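Local coordinates for arginase, mitochondrial (Medicago truncatula, PDB 6VSS), which hydrolyses L-arginine to urea and L-ornithine, and agmatine to urea and putrescine, as a manganese-dependent homohexameric enzyme of plant mitochondria, at residues 100-105 / 332-337; 134-139 / 166-171. All coordinates share one frame; numbering follows the deposited sequence.

Contact 1: 100-105 / 332-337; sequences TTEEGK and VRELAA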
ATOM      1  N   THR B 100       9.270  26.191 -11.921  1.00 40.49           N
ATOM      2  CA  THR B 100       9.720  27.382 -11.132  1.00 41.15           C
ATOM      3  C   THR B 100       9.950  27.018  -9.650  1.00 38.12           C
ATOM      4  O   THR B 100       9.074  26.418  -9.044  1.00 39.03           O
ATOM      5  CB  THR B 100       8.755  28.573 -11.273  1.00 42.32           C
ATOM      6  OG1 THR B 100       8.523  28.763 -12.667  1.00 43.64           O
ATOM      7  CG2 THR B 100       9.300  29.842 -10.664  1.00 41.65           C
ATOM      8  N   THR B 101      11.115  27.375  -9.096  1.00 35.72           N
ATOM      9  CA  THR B 101      11.445  27.214  -7.672  1.00 34.19           C
ATOM     10  C   THR B 101      10.606  28.215  -6.883  1.00 33.85           C
ATOM     11  O   THR B 101      10.038  29.094  -7.493  1.00 31.19           O
ATOM     12  CB  THR B 101      12.939  27.360  -7.397  1.00 34.20           C
ATOM     13  OG1 THR B 101      13.295  28.751  -7.412  1.00 33.67           O
ATOM     14  CG2 THR B 101      13.755  26.522  -8.356  1.00 33.71           C
ATOM     15  N   GLU B 102      10.543  28.016  -5.573  1.00 34.98           N
ATOM     16  CA  GLU B 102       9.646  28.743  -4.651  1.00 37.57           C
ATOM     17  C   GLU B 102       9.954  30.228  -4.772  1.00 38.59           C
ATOM     18  O   GLU B 102       8.974  31.025  -4.808  1.00 38.07           O
ATOM     19  CB  GLU B 102       9.795  28.235  -3.221  1.00 38.61           C
ATOM     20  CG  GLU B 102       8.998  26.971  -2.935  1.00 38.17           C
ATOM     21  CD  GLU B 102       8.427  26.869  -1.523  1.00 37.56           C
ATOM     22  OE1 GLU B 102       8.734  27.733  -0.709  1.00 38.96           O
ATOM     23  OE2 GLU B 102       7.672  25.925  -1.247  1.00 34.73           O
ATOM     24  N   GLU B 103      11.241  30.576  -4.890  1.00 38.93           N
ATOM     25  CA  GLU B 103      11.651  32.001  -4.961  1.00 42.70           C
ATOM     26  C   GLU B 103      11.841  32.511  -6.397  1.00 41.72           C
ATOM     27  O   GLU B 103      12.447  33.570  -6.525  1.00 45.55           O
ATOM     28  CB  GLU B 103      12.872  32.241  -4.093  1.00 44.84           C
ATOM     29  CG  GLU B 103      12.453  32.465  -2.656  1.00 47.14           C
ATOM     30  CD  GLU B 103      13.665  32.602  -1.783  1.00 48.82           C
ATOM     31  OE1 GLU B 103      14.754  32.508  -2.333  1.00 52.09           O
ATOM     32  OE2 GLU B 103      13.503  32.810  -0.577  1.00 57.48           O
ATOM     33  N   GLY B 104      11.261  31.861  -7.403  1.00 39.03           N
ATOM     34  CA  GLY B 104      11.082  32.432  -8.748  1.00 39.63           C
ATOM     35  C   GLY B 104      12.091  31.971  -9.779  1.00 39.28           C
ATOM     36  O   GLY B 104      11.980  32.460 -10.897  1.00 39.97           O
ATOM     37  N   LYS B 105      13.035  31.078  -9.473  1.00 38.26           N
ATOM     38  CA  LYS B 105      14.017  30.644 -10.509  1.00 38.56           C
ATOM     39  C   LYS B 105      13.381  29.610 -11.471  1.00 38.86           C
ATOM     40  O   LYS B 105      12.518  28.797 -11.063  1.00 37.68           O
ATOM     41  CB  LYS B 105      15.329  30.205  -9.861  1.00 38.42           C
ATOM     42  CG  LYS B 105      16.124  31.322  -9.173  1.00 38.58           C
ATOM     43  CD  LYS B 105      17.643  31.119  -9.223  1.00 38.15           C
ATOM     44  CE  LYS B 105      18.417  32.132  -8.411  1.00 38.01           C
ATOM     45  NZ  LYS B 105      19.847  31.770  -8.316  1.00 37.68           N
ATOM     46  N   VAL B 332      16.292  19.274  -3.866  1.00 25.86           N
ATOM     47  CA  VAL B 332      17.319  19.510  -4.926  1.00 26.17           C
ATOM     48  C   VAL B 332      17.016  20.849  -5.601  1.00 25.85           C
ATOM     49  O   VAL B 332      17.955  21.642  -5.809  1.00 24.16           O
ATOM     50  CB  VAL B 332      17.429  18.356  -5.949  1.00 26.63           C
ATOM     51  CG1 VAL B 332      18.529  18.609  -6.952  1.00 26.38           C
ATOM     52  CG2 VAL B 332      17.783  17.046  -5.259  1.00 27.88           C
ATOM     53  N   ARG B 333      15.760  21.103  -5.940  1.00 26.13           N
ATOM     54  CA  ARG B 333      15.364  22.326  -6.686  1.00 27.61           C
ATOM     55  C   ARG B 333      15.694  23.563  -5.845  1.00 27.37           C
ATOM     56  O   ARG B 333      16.260  24.511  -6.368  1.00 28.28           O
ATOM     57  CB  ARG B 333      13.885  22.295  -7.063  1.00 28.60           C
ATOM     58  CG  ARG B 333      13.609  21.397  -8.262  1.00 29.97           C
ATOM     59  CD  ARG B 333      12.199  20.823  -8.272  1.00 32.15           C
ATOM     60  NE  ARG B 333      11.206  21.885  -8.320  1.00 34.39           N
ATOM     61  CZ  ARG B 333      10.201  21.986  -9.179  1.00 36.40           C
ATOM     62  NH1 ARG B 333      10.032  21.096 -10.137  1.00 38.52           N
ATOM     63  NH2 ARG B 333       9.433  23.060  -9.144  1.00 38.53           N
ATOM     64  N   GLU B 334      15.410  23.545  -4.562  1.00 26.88           N
ATOM     65  CA  GLU B 334      15.592  24.739  -3.753  1.00 27.34           C
ATOM     66  C   GLU B 334      17.087  24.892  -3.442  1.00 27.98           C
ATOM     67  O   GLU B 334      17.546  26.017  -3.373  1.00 27.27           O
ATOM     68  CB  GLU B 334      14.654  24.609  -2.583  1.00 28.32           C
ATOM     69  CG  GLU B 334      13.196  24.551  -3.006  1.00 29.90           C
ATOM     70  CD  GLU B 334      12.661  25.835  -3.629  1.00 31.26           C
ATOM     71  OE1 GLU B 334      13.052  26.935  -3.189  1.00 31.75           O
ATOM     72  OE2 GLU B 334      11.884  25.722  -4.573  1.00 33.49           O
ATOM     73  N   LEU B 335      17.832  23.804  -3.269  1.00 28.15           N
ATOM     74  CA  LEU B 335      19.308  23.887  -3.116  1.00 28.06           C
ATOM     75  C   LEU B 335      19.916  24.476  -4.385  1.00 28.91           C
ATOM     76  O   LEU B 335      20.767  25.378  -4.245  1.00 28.92           O
ATOM     77  CB  LEU B 335      19.900  22.515  -2.765  1.00 28.13           C
ATOM     78  CG  LEU B 335      21.444  22.434  -2.693  1.00 28.62           C
ATOM     79  CD1 LEU B 335      22.024  23.557  -1.873  1.00 29.08           C
ATOM     80  CD2 LEU B 335      21.881  21.105  -2.077  1.00 28.36           C
ATOM     81  N   ALA B 336      19.545  23.973  -5.582  1.00 28.96           N
ATOM     82  CA  ALA B 336      20.014  24.518  -6.879  1.00 28.64           C
ATOM     83  C   ALA B 336      19.703  26.034  -6.982  1.00 29.30           C
ATOM     84  O   ALA B 336      20.586  26.779  -7.387  1.00 27.33           O
ATOM     85  CB  ALA B 336      19.454  23.757  -8.054  1.00 27.93           C
ATOM     86  N   ALA B 337      18.478  26.461  -6.646  1.00 30.00           N
ATOM     87  CA  ALA B 337      18.022  27.867  -6.661  1.00 30.30           C
ATOM     88  C   ALA B 337      18.978  28.733  -5.830  1.00 32.36           C
ATOM     89  O   ALA B 337      19.234  29.891  -6.228  1.00 33.53           O
ATOM     90  CB  ALA B 337      16.586  27.969  -6.177  1.00 30.03           C
TER
HETATM   91  O   HOH W   1      13.580  29.051  -4.862  1.00 31.86           O
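Glu334 reaches from the helix into the type I beta turn Thr101-Gly104. From CB and CG the chain bends at chi2 (-67°), which brings the carboxylate to the turn. There Glu334 CD packs 3.8 Å from Glu102 CB. Glu334 OE2 accepts the Glu102 N-H at 2.8 Å through its syn lone pair, and the bond is fairly straight (164° at the hydrogen). The same OE2 lies 3.4 Å from Thr101 CB. Glu334 OE1 accepts a hydrogen bond from a water at 2.7 Å. The water accepts a hydrogen bond from Glu103 N-H and is also hydrogen-bonded to Thr101 OG1, so one carboxylate holds two successive turn amides, one directly and one through water. The carboxylate of Glu102 is turned 65° from that of Glu334 and forms salt bridges to Lys330 and Arg292, which probably offsets the nearby like charge. Further along the helix, Ala337 CB lies 3.6 Å from Thr101 OG1. Lys105 crosses the end of the contact, and its NZ donates to Ala337 O at 2.9 Å. Asn226 of a neighbouring subunit bonds Gly104 O. The contact ties helix 323-339, flanking the parallel sheet of the arginase fold, to the loop that carries the ornithine-binding residues Asp95-Asn98 just ahead of the turn.

Contact 2: 134-139 / 166-171; sequences LANVIS and VVRAVS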
ATOM      1  N   LEU B 134      37.268   3.257  -4.553  1.00 36.23           N
ATOM      2  CA  LEU B 134      35.909   3.758  -4.900  1.00 36.21           C
ATOM      3  C   LEU B 134      35.722   5.233  -4.477  1.00 34.90           C
ATOM      4  O   LEU B 134      35.210   6.044  -5.247  1.00 34.25           O
ATOM      5  CB  LEU B 134      34.888   2.868  -4.198  1.00 36.72           C
ATOM      6  CG  LEU B 134      33.505   2.979  -4.791  1.00 36.62           C
ATOM      7  CD1 LEU B 134      33.586   2.583  -6.256  1.00 38.83           C
ATOM      8  CD2 LEU B 134      32.517   2.114  -4.044  1.00 36.21           C
ATOM      9  N   ALA B 135      36.076   5.568  -3.235  1.00 35.44           N
ATOM     10  CA  ALA B 135      36.003   6.941  -2.691  1.00 34.52           C
ATOM     11  C   ALA B 135      36.830   7.894  -3.574  1.00 34.50           C
ATOM     12  O   ALA B 135      36.337   8.984  -3.887  1.00 33.52           O
ATOM     13  CB  ALA B 135      36.495   6.923  -1.279  1.00 35.42           C
ATOM     14  N   ASN B 136      38.015   7.455  -3.990  1.00 35.11           N
ATOM     15  CA  ASN B 136      38.904   8.251  -4.866  1.00 35.22           C
ATOM     16  C   ASN B 136      38.185   8.547  -6.181  1.00 33.64           C
ATOM     17  O   ASN B 136      38.268   9.646  -6.658  1.00 30.69           O
ATOM     18  CB  ASN B 136      40.234   7.530  -5.086  1.00 39.62           C
ATOM     19  CG  ASN B 136      41.226   7.775  -3.969  1.00 44.01           C
ATOM     20  OD1 ASN B 136      41.008   8.609  -3.105  1.00 49.34           O
ATOM     21  ND2 ASN B 136      42.320   7.045  -3.970  1.00 44.55           N
ATOM     22  N   VAL B 137      37.486   7.560  -6.725  1.00 33.97           N
ATOM     23  CA  VAL B 137      36.759   7.720  -8.012  1.00 33.80           C
ATOM     24  C   VAL B 137      35.609   8.723  -7.819  1.00 32.49           C
ATOM     25  O   VAL B 137      35.361   9.529  -8.741  1.00 30.36           O
ATOM     26  CB  VAL B 137      36.250   6.364  -8.542  1.00 34.38           C
ATOM     27  CG1 VAL B 137      35.150   6.573  -9.562  1.00 34.85           C
ATOM     28  CG2 VAL B 137      37.383   5.522  -9.124  1.00 34.29           C
ATOM     29  N   ILE B 138      34.947   8.718  -6.665  1.00 32.39           N
ATOM     30  CA  ILE B 138      33.845   9.691  -6.389  1.00 32.43           C
ATOM     31  C   ILE B 138      34.443  11.109  -6.331  1.00 32.51           C
ATOM     32  O   ILE B 138      33.860  12.056  -6.920  1.00 31.56           O
ATOM     33  CB  ILE B 138      33.110   9.307  -5.100  1.00 32.81           C
ATOM     34  CG1 ILE B 138      32.251   8.052  -5.310  1.00 34.92           C
ATOM     35  CG2 ILE B 138      32.270  10.463  -4.614  1.00 32.16           C
ATOM     36  CD1 ILE B 138      31.904   7.312  -4.005  1.00 34.33           C
ATOM     37  N   SER B 139      35.597  11.259  -5.687  1.00 33.27           N
ATOM     38  CA  SER B 139      36.304  12.570  -5.566  1.00 34.24           C
ATOM     39  C   SER B 139      36.669  13.086  -6.967  1.00 34.16           C
ATOM     40  O   SER B 139      36.480  14.296  -7.227  1.00 32.42           O
ATOM     41  CB  SER B 139      37.547  12.495  -4.693  1.00 34.03           C
ATOM     42  OG  SER B 139      37.213  12.199  -3.344  1.00 34.62           O
ATOM     43  N   VAL B 166      33.048  13.583  -1.425  1.00 28.22           N
ATOM     44  CA  VAL B 166      32.572  14.824  -2.095  1.00 28.32           C
ATOM     45  C   VAL B 166      33.235  16.022  -1.405  1.00 28.78           C
ATOM     46  O   VAL B 166      33.795  16.872  -2.088  1.00 29.19           O
ATOM     47  CB  VAL B 166      31.044  14.945  -2.064  1.00 29.01           C
ATOM     48  CG1 VAL B 166      30.570  16.187  -2.779  1.00 29.17           C
ATOM     49  CG2 VAL B 166      30.410  13.691  -2.606  1.00 29.85           C
ATOM     50  N   VAL B 167      33.164  16.097  -0.087  1.00 28.97           N
ATOM     51  CA  VAL B 167      33.625  17.321   0.610  1.00 29.71           C
ATOM     52  C   VAL B 167      35.162  17.363   0.542  1.00 31.27           C
ATOM     53  O   VAL B 167      35.710  18.453   0.377  1.00 30.84           O
ATOM     54  CB  VAL B 167      33.046  17.374   2.018  1.00 29.47           C
ATOM     55  CG1 VAL B 167      33.814  18.328   2.898  1.00 30.60           C
ATOM     56  CG2 VAL B 167      31.547  17.705   1.965  1.00 30.01           C
ATOM     57  N   ARG B 168      35.828  16.215   0.578  1.00 32.23           N
ATOM     58  CA  ARG B 168      37.302  16.154   0.423  1.00 34.32           C
ATOM     59  C   ARG B 168      37.687  16.788  -0.920  1.00 35.58           C
ATOM     60  O   ARG B 168      38.712  17.552  -1.011  1.00 36.34           O
ATOM     61  CB  ARG B 168      37.810  14.712   0.511  1.00 35.30           C
ATOM     62  CG  ARG B 168      39.276  14.586   0.118  1.00 37.02           C
ATOM     63  CD  ARG B 168      39.753  13.145   0.151  1.00 39.44           C
ATOM     64  NE  ARG B 168      39.038  12.240  -0.749  1.00 39.24           N
ATOM     65  CZ  ARG B 168      39.108  10.919  -0.686  1.00 38.63           C
ATOM     66  NH1 ARG B 168      39.866  10.351   0.223  1.00 38.60           N
ATOM     67  NH2 ARG B 168      38.438  10.156  -1.526  1.00 40.17           N
ATOM     68  N   ALA B 169      36.952  16.406  -1.960  1.00 35.07           N
ATOM     69  CA  ALA B 169      37.190  16.824  -3.355  1.00 34.81           C
ATOM     70  C   ALA B 169      36.925  18.327  -3.477  1.00 35.39           C
ATOM     71  O   ALA B 169      37.759  19.014  -4.124  1.00 35.08           O
ATOM     72  CB  ALA B 169      36.307  16.042  -4.260  1.00 35.12           C
ATOM     73  N   VAL B 170      35.847  18.828  -2.863  1.00 31.97           N
ATOM     74  CA  VAL B 170      35.536  20.280  -2.912  1.00 32.78           C
ATOM     75  C   VAL B 170      36.676  21.087  -2.266  1.00 34.48           C
ATOM     76  O   VAL B 170      37.156  22.045  -2.873  1.00 36.25           O
ATOM     77  CB  VAL B 170      34.203  20.595  -2.244  1.00 31.68           C
ATOM     78  CG1 VAL B 170      34.039  22.085  -2.152  1.00 32.47           C
ATOM     79  CG2 VAL B 170      33.024  19.966  -2.994  1.00 31.32           C
ATOM     80  N   SER B 171      37.074  20.698  -1.070  1.00 37.01           N
ATOM     81  CA  SER B 171      38.104  21.344  -0.229  1.00 39.43           C
ATOM     82  C   SER B 171      39.457  21.304  -0.920  1.00 40.76           C
ATOM     83  O   SER B 171      40.195  22.296  -0.813  1.00 41.31           O
ATOM     84  CB  SER B 171      38.212  20.671   1.104  1.00 41.33           C
ATOM     85  OG  SER B 171      39.195  21.308   1.922  1.00 44.32           O
TER
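The guanidinium of Arg168 meets Ser139 OG at its edge, in the plane. Ala135 O also lies near that plane at the edge, 3.4 Å from Arg168 NH2. Asn136 OD1 approaches obliquely, its amide plane turned 44° from the guanidinium, and its angle is too poor for a hydrogen bond. The two helices, 131-146 and 163-174, belong to the alpha/beta arginase fold and are joined through strand 151-157. The axes of 134-139 and 166-171 cross at -49° and come within 8.9 Å. Arg168 starts with CG opposite the backbone N. It runs extended and then bends at chi3 (60°), which swings the head across to the other helix. Arg168 NE and NH2 both donate to Ser139 OG, side-on, at 3.2 Å from NE and 3.0 Å from NH2. Ser139 OG is also bonded to Pro165 O, so both the donors and the carbonyl acceptor that hold it come from helix 163-174. Replacing Arg168 by an alanine would probably cost Ser139 OG both donors and open a gap beside Ala135. Away from the guanidinium the helices meet through apolar groups: Ile138 CG2 lies 4.2 Å from Val166 CG2. Where the backbones come nearest, Ala169 CB lies 3.4 Å from Ser139 O.

Contact 2 is nested in sequence within the long loop closed by contact 1. The two lie on opposite sides of the chain's centre, with their own centres 26 Å apart and nearest atoms about 10 Å apart, so they do not touch. Contact 1 lies nearer the substrate-binding residues, while contact 2 joins two helices at a distance from the metal site. In contact 1 the side chain of Arg333 is about 4 Å from that of Thr97, which binds L-ornithine, and a neighbouring subunit borders the turn. Contact 2 touches no other chain. Its Val166 side chain is about 9 Å from that of the manganese ligand His160 and about 13 Å from a manganese ion.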